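Local coordinates for protein ZmpA Glycopeptidase (Clostridium perfringens, PDB 6XSX) that probably cleaves glycosylated proteins as a metalloprotease of the M60 family, this chain being the catalytic module of a much longer multidomain protein, at residues D177-F182 with N197-N202; A192-N197 with A265-A270. One frame throughout, in Å; residues are numbered along the deposited sequence.

Interaction 1. Residues D177-F182 with N197-N202; sequences DVFDVF and NWYKNN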
loop_
_atom_site.group_PDB
_atom_site.type_symbol
_atom_site.label_atom_id
_atom_site.label_comp_id
_atom_site.label_asym_id
_atom_site.label_seq_id
_atom_site.Cartn_x
_atom_site.Cartn_y
_atom_site.Cartn_z
ATOM N N ASP A 177 -21.458 3.272 18.069
ATOM C CA ASP A 177 -21.092 4.520 17.415
ATOM C C ASP A 177 -20.378 4.162 16.110
ATOM O O ASP A 177 -19.183 3.871 16.123
ATOM C CB ASP A 177 -20.218 5.389 18.337
ATOM C CG ASP A 177 -19.979 6.815 17.842
ATOM O OD1 ASP A 177 -20.398 7.135 16.703
ATOM O OD2 ASP A 177 -19.363 7.605 18.595
ATOM N N VAL A 178 -21.114 4.168 14.992
ATOM C CA VAL A 178 -20.587 3.596 13.760
ATOM C C VAL A 178 -21.157 4.314 12.539
ATOM O O VAL A 178 -22.355 4.595 12.501
ATOM C CB VAL A 178 -20.857 2.079 13.655
ATOM C CG1 VAL A 178 -22.343 1.743 13.732
ATOM C CG2 VAL A 178 -20.270 1.488 12.383
ATOM N N PHE A 179 -20.286 4.533 11.534
ATOM C CA PHE A 179 -20.676 4.922 10.184
ATOM C C PHE A 179 -19.815 4.175 9.169
ATOM O O PHE A 179 -18.587 4.139 9.308
ATOM C CB PHE A 179 -20.530 6.437 9.997
ATOM C CG PHE A 179 -20.772 6.913 8.591
ATOM C CD1 PHE A 179 -22.062 6.999 8.079
ATOM C CD2 PHE A 179 -19.713 7.269 7.770
ATOM C CE1 PHE A 179 -22.282 7.428 6.776
ATOM C CE2 PHE A 179 -19.931 7.689 6.466
ATOM C CZ PHE A 179 -21.217 7.780 5.974
ATOM N N ASP A 180 -20.462 3.587 8.149
ATOM C CA ASP A 180 -19.744 2.820 7.136
ATOM C C ASP A 180 -19.887 3.478 5.770
ATOM O O ASP A 180 -20.982 3.898 5.408
ATOM C CB ASP A 180 -20.240 1.373 7.032
ATOM C CG ASP A 180 -19.725 0.434 8.116
ATOM O OD1 ASP A 180 -18.709 0.766 8.749
ATOM O OD2 ASP A 180 -20.337 -0.635 8.313
ATOM N N VAL A 181 -18.786 3.501 5.003
ATOM C CA VAL A 181 -18.834 3.811 3.580
ATOM C C VAL A 181 -18.462 2.560 2.790
ATOM O O VAL A 181 -17.337 2.065 2.913
ATOM C CB VAL A 181 -17.880 4.959 3.194
ATOM C CG1 VAL A 181 -18.053 5.355 1.729
ATOM C CG2 VAL A 181 -18.029 6.168 4.109
ATOM N N PHE A 182 -19.411 2.085 1.970
ATOM C CA PHE A 182 -19.178 1.012 1.015
ATOM C C PHE A 182 -18.967 1.603 -0.372
ATOM O O PHE A 182 -19.846 2.288 -0.899
ATOM C CB PHE A 182 -20.377 0.063 0.951
ATOM C CG PHE A 182 -20.726 -0.561 2.276
ATOM C CD1 PHE A 182 -20.290 -1.836 2.591
ATOM C CD2 PHE A 182 -21.475 0.135 3.215
ATOM C CE1 PHE A 182 -20.602 -2.405 3.819
ATOM C CE2 PHE A 182 -21.792 -0.437 4.440
ATOM C CZ PHE A 182 -21.353 -1.707 4.739
ATOM N N ASN A 197 -18.928 15.067 12.248
ATOM C CA ASN A 197 -18.104 16.229 12.536
ATOM C C ASN A 197 -17.131 16.494 11.387
ATOM O O ASN A 197 -16.956 17.640 10.978
ATOM C CB ASN A 197 -17.325 16.063 13.844
ATOM C CG ASN A 197 -18.107 16.457 15.083
ATOM O OD1 ASN A 197 -19.205 17.011 14.991
ATOM N ND2 ASN A 197 -17.556 16.159 16.252
ATOM N N TRP A 198 -16.507 15.433 10.866
ATOM C CA TRP A 198 -15.442 15.566 9.881
ATOM C C TRP A 198 -15.983 16.055 8.537
ATOM O O TRP A 198 -15.418 16.969 7.941
ATOM C CB TRP A 198 -14.647 14.257 9.748
ATOM C CG TRP A 198 -13.431 14.382 8.882
ATOM C CD1 TRP A 198 -12.174 14.700 9.301
ATOM C CD2 TRP A 198 -13.352 14.216 7.452
ATOM N NE1 TRP A 198 -11.315 14.719 8.239
ATOM C CE2 TRP A 198 -12.003 14.424 7.090
ATOM C CE3 TRP A 198 -14.271 13.886 6.447
ATOM C CZ2 TRP A 198 -11.557 14.329 5.769
ATOM C CZ3 TRP A 198 -13.827 13.766 5.147
ATOM C CH2 TRP A 198 -12.490 13.997 4.810
ATOM N N TYR A 199 -17.084 15.460 8.069
ATOM C CA TYR A 199 -17.710 15.873 6.824
ATOM C C TYR A 199 -18.131 17.342 6.912
ATOM O O TYR A 199 -17.854 18.116 5.995
ATOM C CB TYR A 199 -18.863 14.936 6.435
ATOM C CG TYR A 199 -18.447 13.569 5.939
ATOM C CD1 TYR A 199 -17.630 13.419 4.822
ATOM C CD2 TYR A 199 -18.877 12.417 6.578
ATOM C CE1 TYR A 199 -17.241 12.167 4.363
ATOM C CE2 TYR A 199 -18.499 11.156 6.132
ATOM C CZ TYR A 199 -17.677 11.029 5.025
ATOM O OH TYR A 199 -17.306 9.788 4.590
ATOM N N LYS A 200 -18.775 17.724 8.026
ATOM C CA LYS A 200 -19.286 19.078 8.185
ATOM C C LYS A 200 -18.138 20.083 8.256
ATOM O O LYS A 200 -18.152 21.056 7.504
ATOM C CB LYS A 200 -20.275 19.175 9.352
ATOM C CG LYS A 200 -21.611 18.483 9.111
ATOM C CD LYS A 200 -22.723 18.932 10.034
ATOM C CE LYS A 200 -22.342 18.849 11.496
ATOM N NZ LYS A 200 -23.543 18.813 12.361
ATOM N N ASN A 201 -17.142 19.831 9.125
ATOM C CA ASN A 201 -16.049 20.770 9.346
ATOM C C ASN A 201 -15.167 20.920 8.107
ATOM O O ASN A 201 -14.458 21.919 7.979
ATOM C CB ASN A 201 -15.166 20.398 10.540
ATOM C CG ASN A 201 -15.907 20.391 11.861
ATOM O OD1 ASN A 201 -16.978 20.982 11.990
ATOM N ND2 ASN A 201 -15.350 19.708 12.847
ATOM N N ASN A 202 -15.197 19.925 7.209
ATOM C CA ASN A 202 -14.270 19.875 6.091
ATOM C C ASN A 202 -14.995 20.132 4.773
ATOM O O ASN A 202 -14.357 20.158 3.720
ATOM C CB ASN A 202 -13.492 18.556 6.054
ATOM C CG ASN A 202 -12.392 18.499 7.093
ATOM O OD1 ASN A 202 -11.407 19.217 6.981
ATOM N ND2 ASN A 202 -12.550 17.659 8.106
#
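The Tyr199 ring drives its outer end against Phe179, with Val181 just beyond it, and these three side chains make the whole of the contact. Phe179 CE2 lies at the edge of the tyrosine ring, near its plane, 3.8 Å from Tyr199 CE2; relative to the Phe179 ring, Tyr199 CE2 comes in obliquely, and the pair is apolar packing between ring carbons. The same Phe179 CE2 is also 3.8 Å from Tyr199 OH, so one corner of the phenylalanine meets both the rim and the hydroxyl of the tyrosine. The long axes of the two side chains cross at about a right angle. Val181 comes from the opposite direction to Tyr199 and places its CG2 methyl 3.7 Å from Tyr199 OH. Even the closest CA atoms, those of Phe179 and Asn197, are 11.8 Å apart, which shows that side chains alone bridge the gap. Phe179 is directed across it with CG anti to the backbone N (chi1 174°), whereas Tyr199 reaches over from the helix with CG anti to its carbonyl carbon (chi1 -73°). The tyrosine hydroxyl is buried among carbon atoms on this side, and its polar need is met by Thr209 OG1, a hydrogen bond that probably helps fix where the ring lies. Strand 179-182 runs between strands 143-149 and 186-190 in the large mixed sheet, and Phe179 and Val181 project from the sheet face covered by helices. Helix 155-171 supplies Val158 and Leu162 against Phe179 and Met159 against Tyr199; helix 206-224 adds Pro206 beside both rings and Ala210 beside Val181. Tyr199 thereby ties helix 192-202 into a buried layer formed by one strand and its two flanking helices.

Interaction 2. Residues A192-N197 with A265-A270; sequences ATYALN and AEQGGA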
loop_
_atom_site.group_PDB
_atom_site.type_symbol
_atom_site.label_atom_id
_atom_site.label_comp_id
_atom_site.label_asym_id
_atom_site.label_seq_id
_atom_site.Cartn_x
_atom_site.Cartn_y
_atom_site.Cartn_z
ATOM N N ALA A 192 -19.788 7.207 14.006
ATOM C CA ALA A 192 -20.778 8.132 13.465
ATOM C C ALA A 192 -20.489 9.563 13.928
ATOM O O ALA A 192 -20.624 10.507 13.150
ATOM C CB ALA A 192 -22.170 7.695 13.852
ATOM N N THR A 193 -20.095 9.705 15.197
ATOM C CA THR A 193 -19.874 11.003 15.813
ATOM C C THR A 193 -18.711 11.719 15.127
ATOM O O THR A 193 -18.799 12.916 14.832
ATOM C CB THR A 193 -19.691 10.890 17.333
ATOM O OG1 THR A 193 -18.612 9.985 17.544
ATOM C CG2 THR A 193 -20.921 10.368 18.047
ATOM N N TYR A 194 -17.635 10.971 14.854
ATOM C CA TYR A 194 -16.486 11.537 14.165
ATOM C C TYR A 194 -16.834 11.841 12.707
ATOM O O TYR A 194 -16.531 12.925 12.209
ATOM C CB TYR A 194 -15.266 10.619 14.289
ATOM C CG TYR A 194 -14.006 11.232 13.738
ATOM C CD1 TYR A 194 -13.828 11.387 12.371
ATOM C CD2 TYR A 194 -13.001 11.676 14.582
ATOM C CE1 TYR A 194 -12.682 11.964 11.855
ATOM C CE2 TYR A 194 -11.844 12.248 14.080
ATOM C CZ TYR A 194 -11.685 12.391 12.711
ATOM O OH TYR A 194 -10.553 12.964 12.201
ATOM N N ALA A 195 -17.467 10.878 12.025
ATOM C CA ALA A 195 -17.812 11.041 10.621
ATOM C C ALA A 195 -18.627 12.315 10.410
ATOM O O ALA A 195 -18.360 13.071 9.480
ATOM C CB ALA A 195 -18.552 9.827 10.114
ATOM N N LEU A 196 -19.629 12.547 11.271
ATOM C CA LEU A 196 -20.537 13.667 11.063
ATOM C C LEU A 196 -19.784 14.992 11.219
ATOM O O LEU A 196 -19.960 15.896 10.404
ATOM C CB LEU A 196 -21.743 13.557 12.005
ATOM C CG LEU A 196 -22.683 14.765 12.005
ATOM C CD1 LEU A 196 -23.295 15.008 10.624
ATOM C CD2 LEU A 196 -23.778 14.599 13.046
ATOM N N ASN A 197 -18.928 15.067 12.248
ATOM C CA ASN A 197 -18.104 16.229 12.536
ATOM C C ASN A 197 -17.131 16.494 11.387
ATOM O O ASN A 197 -16.956 17.640 10.978
ATOM C CB ASN A 197 -17.325 16.063 13.844
ATOM C CG ASN A 197 -18.107 16.457 15.083
ATOM O OD1 ASN A 197 -19.205 17.011 14.991
ATOM N ND2 ASN A 197 -17.556 16.159 16.252
ATOM N N ALA A 265 -7.485 8.708 16.187
ATOM C CA ALA A 265 -7.106 10.022 15.692
ATOM C C ALA A 265 -7.003 10.011 14.169
ATOM O O ALA A 265 -6.930 11.068 13.552
ATOM C CB ALA A 265 -5.814 10.486 16.330
ATOM N N GLU A 266 -6.988 8.818 13.569
ATOM C CA GLU A 266 -6.741 8.688 12.144
ATOM C C GLU A 266 -8.046 8.477 11.368
ATOM O O GLU A 266 -8.012 8.179 10.172
ATOM C CB GLU A 266 -5.714 7.571 11.886
ATOM C CG GLU A 266 -4.266 8.021 12.038
ATOM C CD GLU A 266 -3.875 8.283 13.483
ATOM O OE1 GLU A 266 -4.068 7.387 14.323
ATOM O OE2 GLU A 266 -3.421 9.398 13.778
ATOM N N GLN A 267 -9.193 8.665 12.030
ATOM C CA GLN A 267 -10.489 8.487 11.381
ATOM C C GLN A 267 -10.622 9.444 10.199
ATOM O O GLN A 267 -11.140 9.052 9.157
ATOM C CB GLN A 267 -11.659 8.630 12.361
ATOM C CG GLN A 267 -11.795 7.457 13.328
ATOM C CD GLN A 267 -12.872 7.717 14.355
ATOM O OE1 GLN A 267 -14.052 7.421 14.136
ATOM N NE2 GLN A 267 -12.469 8.276 15.489
ATOM N N GLY A 268 -10.142 10.687 10.373
ATOM C CA GLY A 268 -10.153 11.674 9.301
ATOM C C GLY A 268 -9.289 11.272 8.106
ATOM O O GLY A 268 -9.685 11.477 6.956
ATOM N N GLY A 269 -8.110 10.697 8.385
ATOM C CA GLY A 269 -7.277 10.114 7.340
ATOM C C GLY A 269 -8.044 9.068 6.526
ATOM O O GLY A 269 -7.947 9.025 5.295
ATOM N N ALA A 270 -8.820 8.237 7.235
ATOM C CA ALA A 270 -9.592 7.166 6.629
ATOM C C ALA A 270 -10.672 7.744 5.709
ATOM O O ALA A 270 -10.817 7.297 4.570
ATOM C CB ALA A 270 -10.189 6.277 7.701
HETATM O O HOH W 1 -8.499 13.230 14.013
#
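With chi1 at -173°, Tyr194 sends its ring out from helix 192-202 toward the start of helix 267-272, and Gln267, with chi1 at -72° and an otherwise extended chain to its amide, runs back beneath that ring. The result is a side-chain overlap along most of the glutamine. Gln267 CB sits over the middle of the tyrosine face, 3.5 Å from the Tyr194 ring centroid and close to the ring normal, which satisfies the geometry of a CH-pi contact. Farther along, the amide stacks under the inner end of the ring, the two planes 30° apart: Gln267 NE2 lies 3.6 Å from Tyr194 CD2, and Gln267 OE1 is 3.4 Å from Tyr194 CB. Two bonds, one on each amide atom, fix which way the amide is turned while it stacks on the ring: OE1 accepts from Thr191 OG1 and NE2 donates to Lys264 O. At its outer end the phenol reaches the first turn of the second helix, where Tyr194 OH is 3.2 Å from Gly268 CA; having no side chain, the glycine admits so close an approach. A water at the ring edge, in its plane, completes the link. It is 2.8 Å from Tyr194 OH and donates to Ala265 O at 2.7 Å, joining the hydroxyl to the backbone just ahead of the helix, whose N-cap position is Glu266. Ala195 and Gln267 touch Val190, and Ala270 touches Val188 and Phe262. The contact packs helix 192-202 against the N-terminal turn of helix 267-272, both lying on the mixed sheet of the M60 module; the next helix, 277-286, carries an HExxH pattern consistent with a zincin-type metalloprotease, although no metal is bound to it here.

Helix 192-202 is common to both contacts, Asn197 belonging to each, and their centres are about 5 Å apart. Interaction 1 is core packing: small in area (83 Å²), largely apolar, made by three buried residues and directed down to a strand. Interaction 2 buries more (180 Å²) but is partly exposed, and it runs across to another helix through a ring-amide stack and a water bridge. The two tyrosines thus serve different borders of one helix. A probable hydrogen bond also links the contacts: Asp177 OD2 is 2.7 Å from Thr193 OG1, which would join the residues before strand 179-182 to the first turn of the shared helix.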